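PDB 2BPS: ESX secretion system protein YukD from Bacillus subtilis, which is required for secretion of the protein YukE and is probably a ubiquitin-like component or regulator of the ESX secretion system. Local coordinates for residues A[3-8]-A[71-76]; A[28-33]-A[62-67]. All blocks are in the same frame, centred on the assembly; numbering follows the deposited sequence.

Contact 1: residues A[3-8]-A[71-76]; sequences SYIDIT and GITNGD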
ATOM      1  N   SER A   3      -1.011 -15.406  -2.515  1.00 78.16           N
ATOM      2  CA  SER A   3      -2.311 -15.468  -1.840  1.00 73.98           C
ATOM      3  C   SER A   3      -2.986 -14.085  -1.877  1.00 70.45           C
ATOM      4  O   SER A   3      -2.403 -13.089  -1.448  1.00 70.31           O
ATOM      5  CB  SER A   3      -2.139 -15.946  -0.395  1.00 73.99           C
ATOM      6  OG  SER A   3      -3.389 -16.292   0.175  1.00 73.95           O
ATOM      7  N   TYR A   4      -4.213 -14.034  -2.393  1.00 65.71           N
ATOM      8  CA  TYR A   4      -4.956 -12.778  -2.530  1.00 61.01           C
ATOM      9  C   TYR A   4      -5.456 -12.166  -1.238  1.00 57.20           C
ATOM     10  O   TYR A   4      -6.033 -12.852  -0.403  1.00 56.10           O
ATOM     11  CB  TYR A   4      -6.148 -12.962  -3.485  1.00 61.79           C
ATOM     12  CG  TYR A   4      -5.754 -13.079  -4.941  1.00 62.83           C
ATOM     13  CD1 TYR A   4      -6.269 -14.092  -5.748  1.00 62.47           C
ATOM     14  CD2 TYR A   4      -4.821 -12.205  -5.496  1.00 64.22           C
ATOM     15  CE1 TYR A   4      -5.857 -14.238  -7.069  1.00 63.15           C
ATOM     16  CE2 TYR A   4      -4.403 -12.340  -6.814  1.00 64.91           C
ATOM     17  CZ  TYR A   4      -4.920 -13.359  -7.590  1.00 64.62           C
ATOM     18  OH  TYR A   4      -4.457 -13.512  -8.870  1.00 64.58           O
ATOM     19  N   ILE A   5      -5.234 -10.863  -1.088  1.00 53.57           N
ATOM     20  CA  ILE A   5      -5.682 -10.130   0.092  1.00 50.30           C
ATOM     21  C   ILE A   5      -6.424  -8.857  -0.310  1.00 47.55           C
ATOM     22  O   ILE A   5      -6.088  -8.217  -1.296  1.00 45.24           O
ATOM     23  CB  ILE A   5      -4.500  -9.731   1.010  1.00 49.90           C
ATOM     24  CG1 ILE A   5      -3.597  -8.727   0.301  1.00 49.72           C
ATOM     25  CG2 ILE A   5      -3.685 -10.947   1.369  1.00 49.39           C
ATOM     26  CD1 ILE A   5      -2.462  -8.235   1.147  1.00 48.87           C
ATOM     27  N   ASP A   6      -7.445  -8.506   0.455  1.00 46.72           N
ATOM     28  CA  ASP A   6      -8.222  -7.302   0.200  1.00 45.83           C
ATOM     29  C   ASP A   6      -7.766  -6.260   1.183  1.00 45.78           C
ATOM     30  O   ASP A   6      -7.917  -6.437   2.385  1.00 46.62           O
ATOM     31  CB  ASP A   6      -9.702  -7.548   0.434  1.00 47.18           C
ATOM     32  CG  ASP A   6     -10.351  -8.285  -0.696  1.00 50.01           C
ATOM     33  OD1 ASP A   6     -11.577  -8.489  -0.619  1.00 53.95           O
ATOM     34  OD2 ASP A   6      -9.650  -8.655  -1.660  1.00 50.75           O
ATOM     35  N   ILE A   7      -7.220  -5.165   0.683  1.00 44.84           N
ATOM     36  CA  ILE A   7      -6.749  -4.116   1.569  1.00 43.65           C
ATOM     37  C   ILE A   7      -7.286  -2.759   1.135  1.00 43.16           C
ATOM     38  O   ILE A   7      -8.038  -2.666   0.160  1.00 43.36           O
ATOM     39  CB  ILE A   7      -5.208  -4.086   1.601  1.00 42.26           C
ATOM     40  CG1 ILE A   7      -4.662  -3.820   0.194  1.00 40.86           C
ATOM     41  CG2 ILE A   7      -4.694  -5.407   2.152  1.00 39.39           C
ATOM     42  CD1 ILE A   7      -3.155  -3.795   0.106  1.00 41.43           C
ATOM     43  N   THR A   8      -6.914  -1.720   1.879  1.00 40.76           N
ATOM     44  CA  THR A   8      -7.331  -0.361   1.567  1.00 38.94           C
ATOM     45  C   THR A   8      -6.111   0.530   1.468  1.00 39.99           C
ATOM     46  O   THR A   8      -5.236   0.483   2.336  1.00 42.11           O
ATOM     47  CB  THR A   8      -8.220   0.208   2.651  1.00 34.77           C
ATOM     48  OG1 THR A   8      -9.371  -0.609   2.773  1.00 36.59           O
ATOM     49  CG2 THR A   8      -8.657   1.600   2.305  1.00 33.85           C
ATOM     50  N   GLY A  71       2.902  -9.609   7.237  1.00 44.52           N
ATOM     51  CA  GLY A  71       1.670 -10.011   7.889  1.00 43.37           C
ATOM     52  C   GLY A  71       0.484  -9.177   7.449  1.00 42.62           C
ATOM     53  O   GLY A  71      -0.563  -9.197   8.079  1.00 44.20           O
ATOM     54  N   ILE A  72       0.651  -8.438   6.360  1.00 40.46           N
ATOM     55  CA  ILE A  72      -0.414  -7.605   5.833  1.00 38.85           C
ATOM     56  C   ILE A  72      -1.511  -8.486   5.229  1.00 38.77           C
ATOM     57  O   ILE A  72      -1.254  -9.277   4.327  1.00 38.13           O
ATOM     58  CB  ILE A  72       0.176  -6.630   4.793  1.00 38.11           C
ATOM     59  CG1 ILE A  72       1.014  -5.586   5.537  1.00 36.42           C
ATOM     60  CG2 ILE A  72      -0.923  -5.994   3.954  1.00 37.10           C
ATOM     61  CD1 ILE A  72       1.789  -4.657   4.657  1.00 37.34           C
ATOM     62  N   THR A  73      -2.731  -8.356   5.746  1.00 39.41           N
ATOM     63  CA  THR A  73      -3.867  -9.164   5.282  1.00 40.65           C
ATOM     64  C   THR A  73      -5.120  -8.348   5.070  1.00 41.03           C
ATOM     65  O   THR A  73      -5.135  -7.141   5.309  1.00 41.75           O
ATOM     66  CB  THR A  73      -4.249 -10.230   6.301  1.00 40.27           C
ATOM     67  OG1 THR A  73      -3.284 -10.223   7.356  1.00 39.41           O
ATOM     68  CG2 THR A  73      -4.321 -11.608   5.643  1.00 38.94           C
ATOM     69  N   ASN A  74      -6.184  -9.030   4.660  1.00 40.56           N
ATOM     70  CA  ASN A  74      -7.452  -8.371   4.415  1.00 42.33           C
ATOM     71  C   ASN A  74      -7.798  -7.497   5.604  1.00 42.54           C
ATOM     72  O   ASN A  74      -7.505  -7.860   6.735  1.00 42.98           O
ATOM     73  CB  ASN A  74      -8.550  -9.407   4.199  1.00 44.93           C
ATOM     74  CG  ASN A  74      -8.020 -10.700   3.611  1.00 48.17           C
ATOM     75  OD1 ASN A  74      -7.401 -11.497   4.313  1.00 51.30           O
ATOM     76  ND2 ASN A  74      -8.243 -10.909   2.317  1.00 47.34           N
ATOM     77  N   GLY A  75      -8.405  -6.342   5.343  1.00 42.45           N
ATOM     78  CA  GLY A  75      -8.779  -5.445   6.416  1.00 41.98           C
ATOM     79  C   GLY A  75      -7.740  -4.375   6.672  1.00 42.78           C
ATOM     80  O   GLY A  75      -8.083  -3.272   7.102  1.00 43.92           O
ATOM     81  N   ASP A  76      -6.471  -4.691   6.419  1.00 41.66           N
ATOM     82  CA  ASP A  76      -5.384  -3.731   6.618  1.00 40.48           C
ATOM     83  C   ASP A  76      -5.532  -2.466   5.764  1.00 39.27           C
ATOM     84  O   ASP A  76      -5.965  -2.513   4.607  1.00 39.09           O
ATOM     85  CB  ASP A  76      -4.023  -4.383   6.317  1.00 41.78           C
ATOM     86  CG  ASP A  76      -3.568  -5.315   7.419  1.00 42.05           C
ATOM     87  OD1 ASP A  76      -4.311  -5.429   8.417  1.00 42.00           O
ATOM     88  OD2 ASP A  76      -2.479  -5.923   7.291  1.00 40.57           O
TER

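Contact 2: residues A[28-33]-A[62-67]; sequences PVKKVI and SGECKL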
ATOM      1  N   PRO A  28       5.645  -6.831  -3.541  1.00 59.22           N
ATOM      2  CA  PRO A  28       6.401  -5.933  -2.660  1.00 57.86           C
ATOM      3  C   PRO A  28       5.466  -4.817  -2.207  1.00 57.46           C
ATOM      4  O   PRO A  28       4.689  -4.288  -3.008  1.00 57.64           O
ATOM      5  CB  PRO A  28       7.498  -5.383  -3.571  1.00 57.45           C
ATOM      6  CG  PRO A  28       7.651  -6.443  -4.616  1.00 58.24           C
ATOM      7  CD  PRO A  28       6.228  -6.830  -4.896  1.00 58.24           C
ATOM      8  N   VAL A  29       5.535  -4.456  -0.934  1.00 56.36           N
ATOM      9  CA  VAL A  29       4.694  -3.388  -0.417  1.00 55.07           C
ATOM     10  C   VAL A  29       4.633  -2.255  -1.443  1.00 54.20           C
ATOM     11  O   VAL A  29       3.631  -1.553  -1.577  1.00 53.15           O
ATOM     12  CB  VAL A  29       5.260  -2.870   0.915  1.00 54.60           C
ATOM     13  CG1 VAL A  29       4.560  -1.591   1.332  1.00 55.82           C
ATOM     14  CG2 VAL A  29       5.079  -3.934   1.983  1.00 54.89           C
ATOM     15  N   LYS A  30       5.718  -2.117  -2.186  1.00 53.94           N
ATOM     16  CA  LYS A  30       5.855  -1.099  -3.211  1.00 53.49           C
ATOM     17  C   LYS A  30       4.786  -1.161  -4.307  1.00 52.36           C
ATOM     18  O   LYS A  30       4.329  -0.119  -4.785  1.00 51.13           O
ATOM     19  CB  LYS A  30       7.249  -1.223  -3.820  1.00 55.95           C
ATOM     20  CG  LYS A  30       7.516  -0.349  -5.022  1.00 59.71           C
ATOM     21  CD  LYS A  30       8.988  -0.414  -5.415  1.00 61.98           C
ATOM     22  CE  LYS A  30       9.451  -1.850  -5.610  1.00 62.38           C
ATOM     23  NZ  LYS A  30      10.891  -1.899  -5.953  1.00 63.49           N
ATOM     24  N   LYS A  31       4.384  -2.369  -4.703  1.00 50.53           N
ATOM     25  CA  LYS A  31       3.381  -2.524  -5.762  1.00 49.70           C
ATOM     26  C   LYS A  31       2.142  -1.686  -5.510  1.00 47.90           C
ATOM     27  O   LYS A  31       1.559  -1.134  -6.439  1.00 46.95           O
ATOM     28  CB  LYS A  31       2.946  -3.980  -5.912  1.00 51.51           C
ATOM     29  CG  LYS A  31       3.263  -4.610  -7.267  1.00 53.99           C
ATOM     30  CD  LYS A  31       2.824  -3.749  -8.441  1.00 54.84           C
ATOM     31  CE  LYS A  31       3.268  -4.374  -9.765  1.00 55.00           C
ATOM     32  NZ  LYS A  31       3.113  -3.428 -10.914  1.00 56.98           N
ATOM     33  N   VAL A  32       1.726  -1.624  -4.252  1.00 45.84           N
ATOM     34  CA  VAL A  32       0.565  -0.837  -3.877  1.00 44.43           C
ATOM     35  C   VAL A  32       0.738   0.600  -4.372  1.00 42.83           C
ATOM     36  O   VAL A  32      -0.234   1.259  -4.746  1.00 40.51           O
ATOM     37  CB  VAL A  32       0.371  -0.820  -2.335  1.00 45.35           C
ATOM     38  CG1 VAL A  32      -0.484   0.365  -1.926  1.00 46.15           C
ATOM     39  CG2 VAL A  32      -0.296  -2.101  -1.881  1.00 44.91           C
ATOM     40  N   ILE A  33       1.979   1.078  -4.384  1.00 41.35           N
ATOM     41  CA  ILE A  33       2.241   2.441  -4.813  1.00 41.69           C
ATOM     42  C   ILE A  33       2.137   2.638  -6.330  1.00 43.54           C
ATOM     43  O   ILE A  33       1.580   3.644  -6.803  1.00 42.68           O
ATOM     44  CB  ILE A  33       3.605   2.908  -4.310  1.00 40.25           C
ATOM     45  CG1 ILE A  33       3.665   2.748  -2.793  1.00 39.50           C
ATOM     46  CG2 ILE A  33       3.803   4.377  -4.628  1.00 39.64           C
ATOM     47  CD1 ILE A  33       4.976   3.153  -2.199  1.00 38.76           C
ATOM     48  N   SER A  62       9.173  -1.141   4.943  1.00 46.69           N
ATOM     49  CA  SER A  62       9.964  -0.668   3.811  1.00 50.56           C
ATOM     50  C   SER A  62       9.214  -1.088   2.563  1.00 52.18           C
ATOM     51  O   SER A  62       8.672  -2.192   2.507  1.00 52.48           O
ATOM     52  CB  SER A  62      11.368  -1.289   3.802  1.00 51.38           C
ATOM     53  OG  SER A  62      12.130  -0.783   2.712  1.00 52.68           O
ATOM     54  N   GLY A  63       9.178  -0.210   1.566  1.00 53.34           N
ATOM     55  CA  GLY A  63       8.459  -0.520   0.343  1.00 54.23           C
ATOM     56  C   GLY A  63       9.013  -1.723  -0.385  1.00 55.75           C
ATOM     57  O   GLY A  63       8.447  -2.180  -1.378  1.00 57.50           O
ATOM     58  N   GLU A  64      10.118  -2.255   0.114  1.00 56.64           N
ATOM     59  CA  GLU A  64      10.750  -3.399  -0.527  1.00 57.67           C
ATOM     60  C   GLU A  64      10.271  -4.741   0.037  1.00 56.48           C
ATOM     61  O   GLU A  64      10.371  -5.768  -0.621  1.00 54.18           O
ATOM     62  CB  GLU A  64      12.269  -3.254  -0.389  1.00 60.15           C
ATOM     63  CG  GLU A  64      13.081  -3.893  -1.502  1.00 64.99           C
ATOM     64  CD  GLU A  64      12.705  -3.391  -2.888  1.00 67.44           C
ATOM     65  OE1 GLU A  64      11.675  -3.851  -3.425  1.00 70.47           O
ATOM     66  OE2 GLU A  64      13.436  -2.536  -3.437  1.00 68.77           O
ATOM     67  N   CYS A  65       9.744  -4.715   1.256  1.00 57.81           N
ATOM     68  CA  CYS A  65       9.249  -5.912   1.926  1.00 59.10           C
ATOM     69  C   CYS A  65       8.145  -6.617   1.155  1.00 58.19           C
ATOM     70  O   CYS A  65       7.385  -5.995   0.422  1.00 58.63           O
ATOM     71  CB  CYS A  65       8.709  -5.555   3.312  1.00 61.04           C
ATOM     72  SG  CYS A  65       9.929  -4.930   4.487  1.00 68.20           S
ATOM     73  N   LYS A  66       8.053  -7.927   1.333  1.00 58.36           N
ATOM     74  CA  LYS A  66       7.024  -8.707   0.664  1.00 57.92           C
ATOM     75  C   LYS A  66       5.796  -8.612   1.563  1.00 56.41           C
ATOM     76  O   LYS A  66       5.888  -8.865   2.762  1.00 55.08           O
ATOM     77  CB  LYS A  66       7.497 -10.160   0.500  1.00 58.89           C
ATOM     78  CG  LYS A  66       6.549 -11.073  -0.276  1.00 61.61           C
ATOM     79  CD  LYS A  66       7.260 -12.312  -0.846  1.00 63.47           C
ATOM     80  CE  LYS A  66       7.868 -13.198   0.239  1.00 65.33           C
ATOM     81  NZ  LYS A  66       8.675 -14.322  -0.327  1.00 65.82           N
ATOM     82  N   LEU A  67       4.659  -8.225   0.991  1.00 54.58           N
ATOM     83  CA  LEU A  67       3.434  -8.074   1.761  1.00 54.22           C
ATOM     84  C   LEU A  67       3.137  -9.208   2.739  1.00 54.86           C
ATOM     85  O   LEU A  67       2.755  -8.962   3.885  1.00 54.66           O
ATOM     86  CB  LEU A  67       2.254  -7.884   0.821  1.00 53.52           C
ATOM     87  CG  LEU A  67       2.254  -6.553   0.084  1.00 53.32           C
ATOM     88  CD1 LEU A  67       1.039  -6.492  -0.811  1.00 52.94           C
ATOM     89  CD2 LEU A  67       2.239  -5.408   1.080  1.00 52.74           C
TER

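Contact 1: residues A[3-8]-A[71-76]
The backbone N-H of T8 is bonded to the carbonyl O of D76, N to O 3.0 Å, with an N-H...O angle of 154°. This is the point where strand 4-10 takes up the chain that runs on into its parallel neighbour, strand 77-80; the next rung joins T8 to L78. Such parallel pairing of the first strand with the last is a mark of the ubiquitin-like beta-grasp fold. One residue earlier on the turn and two earlier on the strand, G75 N reaches D6 O in a second, more bent backbone bond, a doubtful one because D6 O is not securely placed. Both bonds spring from the type II turn T73-D76, closed by D76 N on T73 O. The carboxylate of D76 folds back over this turn, and its OD2 takes the N-H of T73 at 2.9 Å, met from above the carboxylate plane. K57 is a long, weak ionic partner of the same oxygen.

On the side facing the core, isoleucine side chains meet the loop. I5 has its CG1 between the backbone N and the carbonyl carbon (chi1 66°) and its chain extended beyond, which carries CD1 to I72, 3.6 Å from I72 O and 3.9 Å from I72 CG2; the two side chains cross obliquely. I7 presents its CG2 to the turn, 3.6 Å from T73 O. D6 turns its carboxylate to a salt bridge with R22, and T8 OG1 is hydrogen-bonded to D20, both on strand 18-24. The chemistry implies a division of labour: backbone bonds set the turn against the strand, I5, I7 and I72 pack on its inner side, and buried D76 probably restrains the turn.

Contact 2: residues A[28-33]-A[62-67]
In this ubiquitin-like fold the residues leading into helix 31-39 are met by the loop that follows strand 59-62, and a single backbone bridge pairs P28 with K66. V29 N gives its hydrogen to C65 O at 2.8 Å, a nearly straight bond at 166°. P28 adds a CA-H...O contact to the same oxygen, CA to O 3.2 Å, so C65 O is approached by two neighbouring residues. The type I turn S62-C65, closed by C65 N on S62 O, brings this carbonyl and that of G63 round to face the incoming chain; K30 N to G63 O is a weak bond at best, with both atoms uncertain in place.

V29 has CG1 anti to its backbone N (chi1 169°), which sets CG2 on the side of the loop, where it packs on L67 CD2 and lies 4.2 Å from C65 CB. I52 of strand 51-54 also touches V29, and I72 touches L67, so the pair belongs to the core under the helix. At the surface K30 and E64 extend alongside each other in one direction; with a kink at the third torsion of the lysine (53°) and one at the second torsion of the glutamate, K30 NZ comes to 3.3 Å from E64 OE1 in a salt bridge whose hydrogen bond is weak. A leucine at K30 would probably leave the E64 carboxylate without its positive mate and free to swing away from residues 28-33. The chemistry implies a junction that rests on a firm backbone bond to the C65 carbonyl and on valine-leucine packing, continued by the backbone bond of L67 with H27, with the weak ion pair as an outer addition.

In the fold
From the N terminus, the chain runs out along strand 4-10, returns antiparallel as strand 18-24, and enters helix 31-39 through residues 28-33. After the helix come strands 51-54 and 59-62, and residues 62-67 then meet residues 28-33, closing the loop of contact 2. The chain continues through 71-76 back to the first strand, where contact 1 closes a larger loop with contact 2 nested inside it. Contact 2 thus ties residues 28-33 to the loop after strand 59-62, and contact 1 ties that loop's far end to strand 4-10. The two touch through a probable hydrogen bond from I72 N to L67 O, and I7 packs on V32.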